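Local atomic coordinates of 432aa long hypothetical deoxyribodipyrimidine photolyase (Sulfolobus tokodaii, PDB entry 2E0I), a protein that probably repairs cyclobutane pyrimidine dimers in DNA by light, using one FAD as the catalytic flavin and a second as a likely light-harvesting antenna. Residues W329-F334 against G348-I353; N257-V260 against C264-R267; S105-I110 against I119-Y124. All coordinates share one frame; numbering follows the deposited sequence.

Contact 1: residues W329-F334 against G348-I353; sequences WGERYF and GNWQWI. With FAD (flavin-adenine dinucleotide), chain E.
Trp350 lays one face of its indole against the backbone of Gly330 and Glu331, while the other face meets the C7M methyl of the flavin, near its rim. Two CH-pi contacts hold the first face: Gly330 CA stands 3.9 Å from the centroid of the six-membered ring, and Glu331 CA stands 3.6 Å from that of the five-membered ring. Glycine suits this position because a beta carbon would point into the indole. With CG anti to its own carbonyl carbon (chi1 -86°), Trp350 carries its ring across the gap between the two roughly antiparallel helices. There its edge meets the face of Phe334 in a T-shaped pair, the planes at 71° and the Trp350 CZ2 atom 3.8 Å from Phe334 CG. Phe334 in turn brings CE2 to 3.8 Å from FAD C7M.

Beside it, Asn349 lies between the two halves of a folded FAD, the U-shaped form characteristic of photolyases. Its CB rests against the benzene ring of the isoalloxazine, and its amide reads the adenine: ND2 donates to FAD N1A at 3.1 Å, and OD1 accepts from FAD N6A at 2.9 Å. Asparagine fits because it offers a donor and an acceptor side by side.

Glu331, extended with CG anti to the backbone N (chi1 176°), turns its carboxylate away to the adenine N6A of the other FAD, with Asn347 as a second partner. Two aromatic rings and Asn349 CB thus meet the first flavin's dimethylbenzene end, while Asn349 and Glu331 each turn a polar end to an adenine, so one contact serves both cofactors.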
loop_
_atom_site.group_PDB
_atom_site.type_symbol
_atom_site.label_atom_id
_atom_site.label_comp_id
_atom_site.label_asym_id
_atom_site.label_seq_id
_atom_site.Cartn_x
_atom_site.Cartn_y
_atom_site.Cartn_z
ATOM N N TRP A 329 1.863 4.347 15.768
ATOM C CA TRP A 329 3.076 5.107 15.480
ATOM C C TRP A 329 3.779 4.463 14.279
ATOM O O TRP A 329 4.185 5.136 13.323
ATOM C CB TRP A 329 4.016 5.080 16.691
ATOM C CG TRP A 329 3.614 5.955 17.853
ATOM C CD1 TRP A 329 2.344 6.242 18.273
ATOM C CD2 TRP A 329 4.496 6.604 18.777
ATOM N NE1 TRP A 329 2.382 7.031 19.401
ATOM C CE2 TRP A 329 3.690 7.267 19.732
ATOM C CE3 TRP A 329 5.892 6.687 18.894
ATOM C CZ2 TRP A 329 4.235 8.005 20.791
ATOM C CZ3 TRP A 329 6.434 7.421 19.949
ATOM C CH2 TRP A 329 5.604 8.069 20.882
ATOM N N GLY A 330 3.922 3.143 14.346
ATOM C CA GLY A 330 4.569 2.411 13.279
ATOM C C GLY A 330 3.764 2.500 12.003
ATOM O O GLY A 330 4.322 2.646 10.926
ATOM N N GLU A 331 2.446 2.403 12.129
ATOM C CA GLU A 331 1.555 2.491 10.978
ATOM C C GLU A 331 1.825 3.780 10.223
ATOM O O GLU A 331 2.002 3.766 9.006
ATOM C CB GLU A 331 0.097 2.493 11.428
ATOM C CG GLU A 331 -0.885 2.678 10.286
ATOM C CD GLU A 331 -2.284 3.082 10.744
ATOM O OE1 GLU A 331 -3.201 3.095 9.882
ATOM O OE2 GLU A 331 -2.465 3.390 11.947
ATOM N N ARG A 332 1.855 4.892 10.958
ATOM C CA ARG A 332 2.096 6.195 10.358
ATOM C C ARG A 332 3.494 6.309 9.771
ATOM O O ARG A 332 3.677 6.862 8.683
ATOM C CB ARG A 332 1.896 7.325 11.363
ATOM C CG ARG A 332 1.406 8.599 10.686
ATOM C CD ARG A 332 2.175 9.830 11.085
ATOM N NE ARG A 332 2.067 10.129 12.504
ATOM C CZ ARG A 332 2.785 11.043 13.162
ATOM N NH1 ARG A 332 3.701 11.791 12.545
ATOM N NH2 ARG A 332 2.587 11.195 14.466
ATOM N N TYR A 333 4.491 5.797 10.477
ATOM C CA TYR A 333 5.835 5.875 9.943
ATOM C C TYR A 333 5.927 5.151 8.592
ATOM O O TYR A 333 6.501 5.678 7.633
ATOM C CB TYR A 333 6.834 5.282 10.917
ATOM C CG TYR A 333 8.232 5.440 10.417
ATOM C CD1 TYR A 333 8.800 6.706 10.294
ATOM C CD2 TYR A 333 8.970 4.336 10.001
ATOM C CE1 TYR A 333 10.068 6.869 9.763
ATOM C CE2 TYR A 333 10.247 4.485 9.467
ATOM C CZ TYR A 333 10.785 5.756 9.351
ATOM O OH TYR A 333 12.037 5.906 8.819
ATOM N N PHE A 334 5.371 3.943 8.523
ATOM C CA PHE A 334 5.366 3.168 7.288
ATOM C C PHE A 334 4.658 3.924 6.180
ATOM O O PHE A 334 5.110 3.915 5.042
ATOM C CB PHE A 334 4.647 1.831 7.490
ATOM C CG PHE A 334 5.568 0.673 7.755
ATOM C CD1 PHE A 334 6.807 0.866 8.373
ATOM C CD2 PHE A 334 5.178 -0.622 7.418
ATOM C CE1 PHE A 334 7.638 -0.204 8.651
ATOM C CE2 PHE A 334 6.006 -1.708 7.696
ATOM C CZ PHE A 334 7.241 -1.495 8.315
ATOM N N GLY A 348 -4.418 -3.016 8.402
ATOM C CA GLY A 348 -4.751 -4.403 8.658
ATOM C C GLY A 348 -3.561 -5.201 9.123
ATOM O O GLY A 348 -3.627 -5.937 10.113
ATOM N N ASN A 349 -2.455 -5.039 8.411
ATOM C CA ASN A 349 -1.238 -5.753 8.744
ATOM C C ASN A 349 -0.656 -5.361 10.092
ATOM O O ASN A 349 -0.232 -6.230 10.849
ATOM C CB ASN A 349 -0.215 -5.559 7.632
ATOM C CG ASN A 349 -0.374 -6.579 6.511
ATOM O OD1 ASN A 349 0.065 -7.719 6.638
ATOM N ND2 ASN A 349 -1.007 -6.175 5.415
ATOM N N TRP A 350 -0.638 -4.067 10.410
ATOM C CA TRP A 350 -0.095 -3.649 11.696
ATOM C C TRP A 350 -0.889 -4.245 12.844
ATOM O O TRP A 350 -0.323 -4.813 13.781
ATOM C CB TRP A 350 -0.074 -2.123 11.828
ATOM C CG TRP A 350 1.162 -1.507 11.240
ATOM C CD1 TRP A 350 1.305 -0.982 9.983
ATOM C CD2 TRP A 350 2.455 -1.428 11.857
ATOM N NE1 TRP A 350 2.613 -0.586 9.781
ATOM C CE2 TRP A 350 3.337 -0.849 10.913
ATOM C CE3 TRP A 350 2.954 -1.795 13.110
ATOM C CZ2 TRP A 350 4.682 -0.629 11.186
ATOM C CZ3 TRP A 350 4.294 -1.577 13.383
ATOM C CH2 TRP A 350 5.143 -0.999 12.427
ATOM N N GLN A 351 -2.206 -4.131 12.770
ATOM C CA GLN A 351 -3.039 -4.665 13.831
ATOM C C GLN A 351 -2.867 -6.167 13.935
ATOM O O GLN A 351 -2.883 -6.729 15.021
ATOM C CB GLN A 351 -4.499 -4.318 13.574
ATOM C CG GLN A 351 -4.744 -2.837 13.470
ATOM C CD GLN A 351 -5.939 -2.427 14.264
ATOM O OE1 GLN A 351 -6.068 -2.817 15.429
ATOM N NE2 GLN A 351 -6.830 -1.633 13.655
ATOM N N TRP A 352 -2.706 -6.820 12.795
ATOM C CA TRP A 352 -2.525 -8.259 12.779
ATOM C C TRP A 352 -1.298 -8.592 13.611
ATOM O O TRP A 352 -1.337 -9.421 14.500
ATOM C CB TRP A 352 -2.314 -8.743 11.345
ATOM C CG TRP A 352 -2.438 -10.235 11.166
ATOM C CD1 TRP A 352 -3.579 -10.931 10.895
ATOM C CD2 TRP A 352 -1.388 -11.212 11.265
ATOM N NE1 TRP A 352 -3.310 -12.279 10.819
ATOM C CE2 TRP A 352 -1.974 -12.479 11.043
ATOM C CE3 TRP A 352 -0.011 -11.138 11.520
ATOM C CZ2 TRP A 352 -1.230 -13.669 11.071
ATOM C CZ3 TRP A 352 0.732 -12.324 11.545
ATOM C CH2 TRP A 352 0.118 -13.569 11.322
ATOM N N ILE A 353 -0.198 -7.929 13.310
ATOM C CA ILE A 353 1.046 -8.158 14.014
ATOM C C ILE A 353 0.979 -7.813 15.500
ATOM O O ILE A 353 1.532 -8.523 16.333
ATOM C CB ILE A 353 2.187 -7.364 13.333
ATOM C CG1 ILE A 353 3.034 -8.318 12.511
ATOM C CG2 ILE A 353 3.056 -6.669 14.358
ATOM C CD1 ILE A 353 3.668 -9.420 13.350
HETATM P PA FAD E . 5.240 -10.586 -2.864
HETATM O O1A FAD E . 6.008 -10.732 -4.122
HETATM O O2A FAD E . 5.078 -11.640 -1.840
HETATM O O5B FAD E . 3.795 -10.704 -3.565
HETATM C C5B FAD E . 2.645 -11.156 -2.849
HETATM C C4B FAD E . 1.439 -10.278 -3.191
HETATM O O4B FAD E . 0.265 -10.696 -2.474
HETATM C C3B FAD E . 1.724 -8.833 -2.779
HETATM O O3B FAD E . 2.217 -8.121 -3.917
HETATM C C2B FAD E . 0.310 -8.342 -2.476
HETATM O O2B FAD E . -0.400 -8.129 -3.697
HETATM C C1B FAD E . -0.249 -9.565 -1.747
HETATM N N9A FAD E . 0.218 -9.633 -0.342
HETATM C C8A FAD E . 1.244 -10.341 0.129
HETATM N N7A FAD E . 1.296 -10.224 1.454
HETATM C C5A FAD E . 0.297 -9.433 1.833
HETATM C C6A FAD E . -0.158 -8.945 3.054
HETATM N N6A FAD E . 0.438 -9.287 4.191
HETATM N N1A FAD E . -1.221 -8.126 3.073
HETATM C C2A FAD E . -1.845 -7.777 1.961
HETATM N N3A FAD E . -1.443 -8.226 0.784
HETATM C C4A FAD E . -0.386 -9.047 0.688
HETATM N N1 FAD E . 1.211 -4.001 1.302
HETATM C C2 FAD E . 0.810 -2.877 0.568
HETATM O O2 FAD E . 0.559 -2.969 -0.632
HETATM N N3 FAD E . 0.745 -1.624 1.189
HETATM C C4 FAD E . 1.092 -1.506 2.541
HETATM O O4 FAD E . 0.981 -0.417 3.102
HETATM C C4X FAD E . 1.505 -2.622 3.260
HETATM N N5 FAD E . 1.932 -2.471 4.584
HETATM C C5X FAD E . 2.331 -3.588 5.328
HETATM C C6 FAD E . 2.735 -3.414 6.649
HETATM C C7 FAD E . 3.100 -4.519 7.410
HETATM C C7M FAD E . 3.510 -4.302 8.869
HETATM C C8 FAD E . 3.068 -5.793 6.847
HETATM C C8M FAD E . 3.437 -7.031 7.668
HETATM C C9 FAD E . 2.664 -5.956 5.525
HETATM C C9A FAD E . 2.286 -4.858 4.755
HETATM N N10 FAD E . 1.856 -5.011 3.425
HETATM C C10 FAD E . 1.563 -3.875 2.652
HETATM C "C1'" FAD E . 1.749 -6.365 2.822
HETATM C "C2'" FAD E . 2.972 -6.928 2.093
HETATM O "O2'" FAD E . 4.125 -6.879 2.937
HETATM C "C3'" FAD E . 3.254 -6.205 0.773
HETATM O "O3'" FAD E . 2.075 -6.221 -0.035
HETATM C "C4'" FAD E . 4.383 -6.886 -0.004
HETATM O "O4'" FAD E . 5.570 -6.937 0.793
HETATM C "C5'" FAD E . 4.681 -6.141 -1.306
HETATM O "O5'" FAD E . 5.802 -6.716 -1.986
HETATM P P FAD E . 5.611 -7.799 -3.162
HETATM O O1P FAD E . 4.623 -7.261 -4.123
HETATM O O2P FAD E . 6.961 -8.140 -3.664
HETATM O O3P FAD E . 4.966 -9.066 -2.399
#

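Contact 2: residues N257-V260 against C264-R267; sequences NPHV and CYRR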
loop_
_atom_site.group_PDB
_atom_site.type_symbol
_atom_site.label_atom_id
_atom_site.label_comp_id
_atom_site.label_asym_id
_atom_site.label_seq_id
_atom_site.Cartn_x
_atom_site.Cartn_y
_atom_site.Cartn_z
ATOM N N ASN A 257 -15.456 -1.841 8.888
ATOM C CA ASN A 257 -15.061 -1.505 10.255
ATOM C C ASN A 257 -14.178 -0.258 10.217
ATOM O O ASN A 257 -12.999 -0.290 10.580
ATOM C CB ASN A 257 -14.279 -2.657 10.900
ATOM C CG ASN A 257 -15.068 -3.962 10.952
ATOM O OD1 ASN A 257 -16.053 -4.096 11.698
ATOM N ND2 ASN A 257 -14.637 -4.936 10.158
ATOM N N PRO A 258 -14.749 0.871 9.787
ATOM C CA PRO A 258 -14.023 2.137 9.694
ATOM C C PRO A 258 -13.237 2.512 10.953
ATOM O O PRO A 258 -12.254 3.247 10.883
ATOM C CB PRO A 258 -15.128 3.147 9.398
ATOM C CG PRO A 258 -16.155 2.339 8.696
ATOM C CD PRO A 258 -16.176 1.063 9.489
ATOM N N HIS A 259 -13.660 2.016 12.108
ATOM C CA HIS A 259 -12.965 2.368 13.331
ATOM C C HIS A 259 -11.517 1.900 13.365
ATOM O O HIS A 259 -10.740 2.382 14.190
ATOM C CB HIS A 259 -13.712 1.836 14.572
ATOM C CG HIS A 259 -13.608 0.353 14.773
ATOM N ND1 HIS A 259 -14.412 -0.552 14.108
ATOM C CD2 HIS A 259 -12.778 -0.383 15.554
ATOM C CE1 HIS A 259 -14.080 -1.780 14.473
ATOM N NE2 HIS A 259 -13.091 -1.705 15.350
ATOM N N VAL A 260 -11.131 0.975 12.490
ATOM C CA VAL A 260 -9.745 0.517 12.539
ATOM C C VAL A 260 -8.795 1.686 12.327
ATOM O O VAL A 260 -7.669 1.681 12.828
ATOM C CB VAL A 260 -9.431 -0.587 11.497
ATOM C CG1 VAL A 260 -10.343 -1.782 11.722
ATOM C CG2 VAL A 260 -9.568 -0.036 10.085
ATOM N N CYS A 264 -8.272 0.133 17.753
ATOM C CA CYS A 264 -7.935 -1.267 17.540
ATOM C C CYS A 264 -9.141 -2.015 16.982
ATOM O O CYS A 264 -10.280 -1.735 17.357
ATOM C CB CYS A 264 -7.503 -1.914 18.858
ATOM S SG CYS A 264 -6.042 -1.181 19.631
ATOM N N TYR A 265 -8.888 -2.960 16.080
ATOM C CA TYR A 265 -9.961 -3.749 15.498
ATOM C C TYR A 265 -10.747 -4.319 16.673
ATOM O O TYR A 265 -11.967 -4.163 16.755
ATOM C CB TYR A 265 -9.380 -4.868 14.637
ATOM C CG TYR A 265 -10.421 -5.772 14.035
ATOM C CD1 TYR A 265 -11.418 -5.261 13.213
ATOM C CD2 TYR A 265 -10.429 -7.134 14.316
ATOM C CE1 TYR A 265 -12.405 -6.080 12.687
ATOM C CE2 TYR A 265 -11.411 -7.971 13.796
ATOM C CZ TYR A 265 -12.398 -7.438 12.984
ATOM O OH TYR A 265 -13.393 -8.248 12.488
ATOM N N ARG A 266 -10.030 -4.974 17.582
ATOM C CA ARG A 266 -10.618 -5.532 18.791
ATOM C C ARG A 266 -10.478 -4.426 19.831
ATOM O O ARG A 266 -9.488 -4.360 20.556
ATOM C CB ARG A 266 -9.854 -6.782 19.222
ATOM C CG ARG A 266 -10.038 -7.936 18.263
ATOM C CD ARG A 266 -9.533 -9.226 18.845
ATOM N NE ARG A 266 -8.081 -9.308 18.837
ATOM C CZ ARG A 266 -7.400 -10.292 19.414
ATOM N NH1 ARG A 266 -8.053 -11.265 20.041
ATOM N NH2 ARG A 266 -6.072 -10.309 19.372
ATOM N N ARG A 267 -11.486 -3.556 19.873
ATOM C CA ARG A 267 -11.525 -2.391 20.753
ATOM C C ARG A 267 -10.972 -2.490 22.179
ATOM O O ARG A 267 -10.359 -1.533 22.655
ATOM C CB ARG A 267 -12.953 -1.841 20.792
ATOM C CG ARG A 267 -13.522 -1.553 19.415
ATOM C CD ARG A 267 -14.946 -1.021 19.483
ATOM N NE ARG A 267 -15.655 -1.227 18.221
ATOM C CZ ARG A 267 -16.040 -2.416 17.753
ATOM N NH1 ARG A 267 -16.676 -2.499 16.589
ATOM N NH2 ARG A 267 -15.802 -3.524 18.448
#
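Arg267 spreads its guanidinium flat over one face of the His259 imidazole, the centres 4.1 Å apart and the planes only 20° from parallel. The overlap is offset, with Arg267 NH1 above His259 CE1 at 3.4 Å and NE over the NE2-CD2 edge. An arginine chain extended from CG to NE is long enough to bring its flat end back over a residue eight positions earlier. A cation laid on this face would probably disfavour a second positive charge on the imidazole. Arg267 is exposed and also touches a crystal neighbour, which may help to set its pose.

In its own plane the same imidazole uses NE2 as a donor to Tyr265 O, 3.0 Å away and nearly straight at 173°, although it approaches somewhat tilted from the carbonyl plane. Arg267 N adds a weak bond to that oxygen. The histidine reaches it with CG set between the backbone N and the carbonyl carbon (chi1 73°). All this belongs to the loop joining helix 238-256 to helix 278-286, which starts with a short 3-10 turn, Val260 N bonding to Asn257 O at 3.0 Å, and then doubles back.

Tyr265 presents a ring edge to residues 257-260: Val260 CG1 lies 3.9 Å from its CD1, and Asn257 ND2 lies 3.6 Å from its CE1, amide and ring being almost perpendicular. Asparagine suits the helix exit, since this ND2 bonds to Leu253 O in the preceding helix. The buried Val260 packs on Ala254 of that helix and on Gln351 of helix 343-353, whose OE1 accepts from Tyr265 N.

Contact 3: residues S105-I110 against I119-Y124; sequences SRDEKI and IEFKAY. With FAD (flavin-adenine dinucleotide), chain F.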
loop_
_atom_site.group_PDB
_atom_site.type_symbol
_atom_site.label_atom_id
_atom_site.label_comp_id
_atom_site.label_asym_id
_atom_site.label_seq_id
_atom_site.Cartn_x
_atom_site.Cartn_y
_atom_site.Cartn_z
ATOM N N SER A 105 -16.359 9.929 1.963
ATOM C CA SER A 105 -16.939 11.240 2.192
ATOM C C SER A 105 -16.674 12.164 1.016
ATOM O O SER A 105 -17.488 13.036 0.696
ATOM C CB SER A 105 -16.399 11.849 3.483
ATOM O OG SER A 105 -15.129 12.415 3.275
ATOM N N ARG A 106 -15.538 11.963 0.364
ATOM C CA ARG A 106 -15.169 12.768 -0.792
ATOM C C ARG A 106 -16.138 12.534 -1.931
ATOM O O ARG A 106 -16.495 13.462 -2.659
ATOM C CB ARG A 106 -13.768 12.393 -1.224
ATOM C CG ARG A 106 -13.400 12.644 -2.666
ATOM C CD ARG A 106 -11.981 12.459 -2.589
ATOM N NE ARG A 106 -11.218 11.644 -3.503
ATOM C CZ ARG A 106 -11.067 10.328 -3.636
ATOM N NH1 ARG A 106 -10.207 9.977 -4.560
ATOM N NH2 ARG A 106 -11.725 9.382 -2.988
ATOM N N ASP A 107 -16.567 11.287 -2.082
ATOM C CA ASP A 107 -17.498 10.946 -3.132
ATOM C C ASP A 107 -18.905 11.413 -2.765
ATOM O O ASP A 107 -19.693 11.804 -3.631
ATOM C CB ASP A 107 -17.425 9.445 -3.403
ATOM C CG ASP A 107 -16.133 9.055 -4.126
ATOM O OD1 ASP A 107 -15.120 9.767 -3.948
ATOM O OD2 ASP A 107 -16.113 8.042 -4.865
ATOM N N GLU A 108 -19.222 11.404 -1.479
ATOM C CA GLU A 108 -20.531 11.885 -1.072
ATOM C C GLU A 108 -20.637 13.361 -1.445
ATOM O O GLU A 108 -21.657 13.812 -1.975
ATOM C CB GLU A 108 -20.722 11.729 0.432
ATOM C CG GLU A 108 -20.605 10.304 0.896
ATOM C CD GLU A 108 -20.959 10.149 2.358
ATOM O OE1 GLU A 108 -20.548 11.022 3.159
ATOM O OE2 GLU A 108 -21.637 9.150 2.708
ATOM N N LYS A 109 -19.575 14.112 -1.174
ATOM C CA LYS A 109 -19.597 15.516 -1.496
ATOM C C LYS A 109 -19.678 15.705 -2.994
ATOM O O LYS A 109 -20.400 16.582 -3.463
ATOM C CB LYS A 109 -18.372 16.234 -0.923
ATOM C CG LYS A 109 -18.282 16.133 0.596
ATOM C CD LYS A 109 -17.366 17.186 1.208
ATOM C CE LYS A 109 -16.808 16.737 2.571
ATOM N NZ LYS A 109 -15.710 15.699 2.439
ATOM N N ILE A 110 -18.959 14.896 -3.764
ATOM C CA ILE A 110 -19.029 15.065 -5.215
ATOM C C ILE A 110 -20.450 14.748 -5.683
ATOM O O ILE A 110 -20.964 15.375 -6.614
ATOM C CB ILE A 110 -18.022 14.155 -5.972
ATOM C CG1 ILE A 110 -16.588 14.530 -5.588
ATOM C CG2 ILE A 110 -18.199 14.324 -7.479
ATOM C CD1 ILE A 110 -15.528 13.612 -6.183
ATOM N N ILE A 119 -25.726 16.769 -12.882
ATOM C CA ILE A 119 -24.664 15.930 -13.418
ATOM C C ILE A 119 -24.851 14.536 -12.860
ATOM O O ILE A 119 -24.970 14.364 -11.651
ATOM C CB ILE A 119 -23.281 16.441 -12.994
ATOM C CG1 ILE A 119 -23.120 17.900 -13.423
ATOM C CG2 ILE A 119 -22.190 15.568 -13.611
ATOM C CD1 ILE A 119 -21.842 18.550 -12.915
ATOM N N GLU A 120 -24.892 13.538 -13.733
ATOM C CA GLU A 120 -25.053 12.177 -13.250
ATOM C C GLU A 120 -23.708 11.687 -12.680
ATOM O O GLU A 120 -22.665 11.834 -13.318
ATOM C CB GLU A 120 -25.519 11.268 -14.384
ATOM C CG GLU A 120 -26.367 10.122 -13.883
ATOM C CD GLU A 120 -26.718 9.117 -14.965
ATOM O OE1 GLU A 120 -27.355 8.086 -14.626
ATOM O OE2 GLU A 120 -26.358 9.354 -16.149
ATOM N N PHE A 121 -23.726 11.127 -11.474
ATOM C CA PHE A 121 -22.497 10.640 -10.845
ATOM C C PHE A 121 -22.516 9.133 -10.742
ATOM O O PHE A 121 -23.246 8.569 -9.939
ATOM C CB PHE A 121 -22.339 11.228 -9.445
ATOM C CG PHE A 121 -21.069 10.823 -8.757
ATOM C CD1 PHE A 121 -19.835 11.110 -9.330
ATOM C CD2 PHE A 121 -21.104 10.187 -7.522
ATOM C CE1 PHE A 121 -18.653 10.769 -8.679
ATOM C CE2 PHE A 121 -19.934 9.843 -6.865
ATOM C CZ PHE A 121 -18.702 10.134 -7.441
ATOM N N LYS A 122 -21.677 8.486 -11.538
ATOM C CA LYS A 122 -21.631 7.031 -11.572
ATOM C C LYS A 122 -20.317 6.445 -11.037
ATOM O O LYS A 122 -19.249 6.704 -11.589
ATOM C CB LYS A 122 -21.896 6.573 -13.018
ATOM C CG LYS A 122 -22.997 7.404 -13.698
ATOM C CD LYS A 122 -23.440 6.861 -15.052
ATOM C CE LYS A 122 -24.398 5.689 -14.905
ATOM N NZ LYS A 122 -24.889 5.201 -16.226
ATOM N N ALA A 123 -20.403 5.664 -9.959
ATOM C CA ALA A 123 -19.220 5.031 -9.366
ATOM C C ALA A 123 -19.311 3.527 -9.589
ATOM O O ALA A 123 -20.392 2.968 -9.523
ATOM C CB ALA A 123 -19.137 5.337 -7.890
ATOM N N TYR A 124 -18.182 2.880 -9.867
ATOM C CA TYR A 124 -18.168 1.444 -10.130
ATOM C C TYR A 124 -17.122 0.735 -9.295
ATOM O O TYR A 124 -16.161 1.361 -8.844
ATOM C CB TYR A 124 -17.868 1.177 -11.608
ATOM C CG TYR A 124 -18.894 1.749 -12.552
ATOM C CD1 TYR A 124 -20.010 1.003 -12.950
ATOM C CD2 TYR A 124 -18.772 3.058 -13.019
ATOM C CE1 TYR A 124 -20.982 1.560 -13.793
ATOM C CE2 TYR A 124 -19.729 3.624 -13.856
ATOM C CZ TYR A 124 -20.829 2.877 -14.242
ATOM O OH TYR A 124 -21.761 3.456 -15.080
HETATM P PA FAD F . -4.574 8.920 0.999
HETATM O O1A FAD F . -3.959 7.797 1.742
HETATM O O2A FAD F . -3.822 9.960 0.263
HETATM O O5B FAD F . -4.955 9.803 2.291
HETATM C C5B FAD F . -5.853 10.913 2.173
HETATM C C4B FAD F . -6.177 11.528 3.538
HETATM O O4B FAD F . -6.265 10.460 4.501
HETATM C C3B FAD F . -5.050 12.439 4.028
HETATM O O3B FAD F . -5.569 13.371 4.981
HETATM C C2B FAD F . -4.135 11.427 4.715
HETATM O O2B FAD F . -3.320 12.102 5.677
HETATM C C1B FAD F . -5.190 10.598 5.448
HETATM N N9A FAD F . -4.661 9.278 5.870
HETATM C C8A FAD F . -4.043 8.397 5.085
HETATM N N7A FAD F . -3.743 7.301 5.777
HETATM C C5A FAD F . -4.176 7.480 7.020
HETATM C C6A FAD F . -4.177 6.698 8.168
HETATM N N6A FAD F . -3.611 5.496 8.165
HETATM N N1A FAD F . -4.733 7.183 9.289
HETATM C C2A FAD F . -5.268 8.392 9.316
HETATM N N3A FAD F . -5.281 9.162 8.242
HETATM C C4A FAD F . -4.753 8.742 7.084
HETATM N N1 FAD F . -5.332 10.544 -5.682
HETATM C C2 FAD F . -5.876 11.674 -6.306
HETATM O O2 FAD F . -6.923 11.581 -6.944
HETATM N N3 FAD F . -5.247 12.915 -6.157
HETATM C C4 FAD F . -4.087 13.028 -5.379
HETATM O O4 FAD F . -3.535 14.122 -5.257
HETATM C C4X FAD F . -3.560 11.907 -4.745
HETATM N N5 FAD F . -2.440 12.027 -3.911
HETATM C C5X FAD F . -1.923 10.902 -3.255
HETATM C C6 FAD F . -0.867 11.049 -2.360
HETATM C C7 FAD F . -0.406 9.956 -1.630
HETATM C C7M FAD F . 0.753 10.145 -0.648
HETATM C C8 FAD F . -1.004 8.712 -1.805
HETATM C C8M FAD F . -0.522 7.491 -1.019
HETATM C C9 FAD F . -2.055 8.565 -2.707
HETATM C C9A FAD F . -2.519 9.657 -3.436
HETATM N N10 FAD F . -3.614 9.531 -4.306
HETATM C C10 FAD F . -4.177 10.668 -4.901
HETATM C "C1'" FAD F . -4.244 8.211 -4.542
HETATM C "C2'" FAD F . -5.242 7.823 -3.451
HETATM O "O2'" FAD F . -4.895 6.539 -2.922
HETATM C "C3'" FAD F . -6.668 7.803 -4.009
HETATM O "O3'" FAD F . -7.037 9.122 -4.423
HETATM C "C4'" FAD F . -7.659 7.303 -2.954
HETATM O "O4'" FAD F . -8.931 7.091 -3.573
HETATM C "C5'" FAD F . -7.803 8.316 -1.816
HETATM O "O5'" FAD F . -8.049 7.668 -0.565
HETATM P P FAD F . -6.815 7.295 0.400
HETATM O O1P FAD F . -7.393 6.871 1.696
HETATM O O2P FAD F . -5.894 6.372 -0.299
HETATM O O3P FAD F . -6.124 8.736 0.599
#
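Ile110 presses its CG2 methyl on Phe121, 3.8 Å from CE1 in an off-centre CH-pi contact; this buried pair is the tight part. Phe121, with CG anti to the backbone N (chi1 -177°), reaches from the strand to the helix, where its CE2 also comes within 3.8 Å of Asp107 O. A broad flat ring suits a place where the CA atoms of Ile110 and Phe121 stand 8.0 Å apart.

Toward Asp107 and Ala123 the packing thins: the small alanine points at the helix, yet its CB stays 5.1 Å from Asp107 OD2. Here charge takes over. Asp107, partly exposed, pairs with Arg8, and Arg106 leans toward the second FAD, the likely antenna, NH1 making a weak bond of 3.3 Å to O4'. Arg106 NH2 stands 3.5 Å from Asp107 OD1, a pairing of charges alone, the oxygen out of the guanidinium plane. A leucine in place of Arg106 would probably leave O4' without this weak donor and Asp107 with one positive neighbour fewer.

Helix 101-115 and strand 120-124 complete a beta-alpha-beta unit begun by strand 92-96; strand 120-124 edges the five-stranded parallel sheet, and Ile110 continues onto Ala79 and Val83 of helix 79-86.

Contacts 1 and 2 belong together: both lie in the FAD-binding family region, their centres are 13 Å apart, and Gln351 of helix 343-353 joins them through Tyr265. Contact 1 is buried core, where aromatic rings meet backbone and flavin; contact 2, nearer the surface, fastens a loop with a stack and a polar bond. Contact 3 is buried too, but it lies in the other family region, its centre 30 Å from that of contact 1, and joins helix to sheet through aliphatic and aromatic carbon. The second FAD relates the distant pair, since Glu331 binds its adenine while Arg106 reaches its ribityl chain.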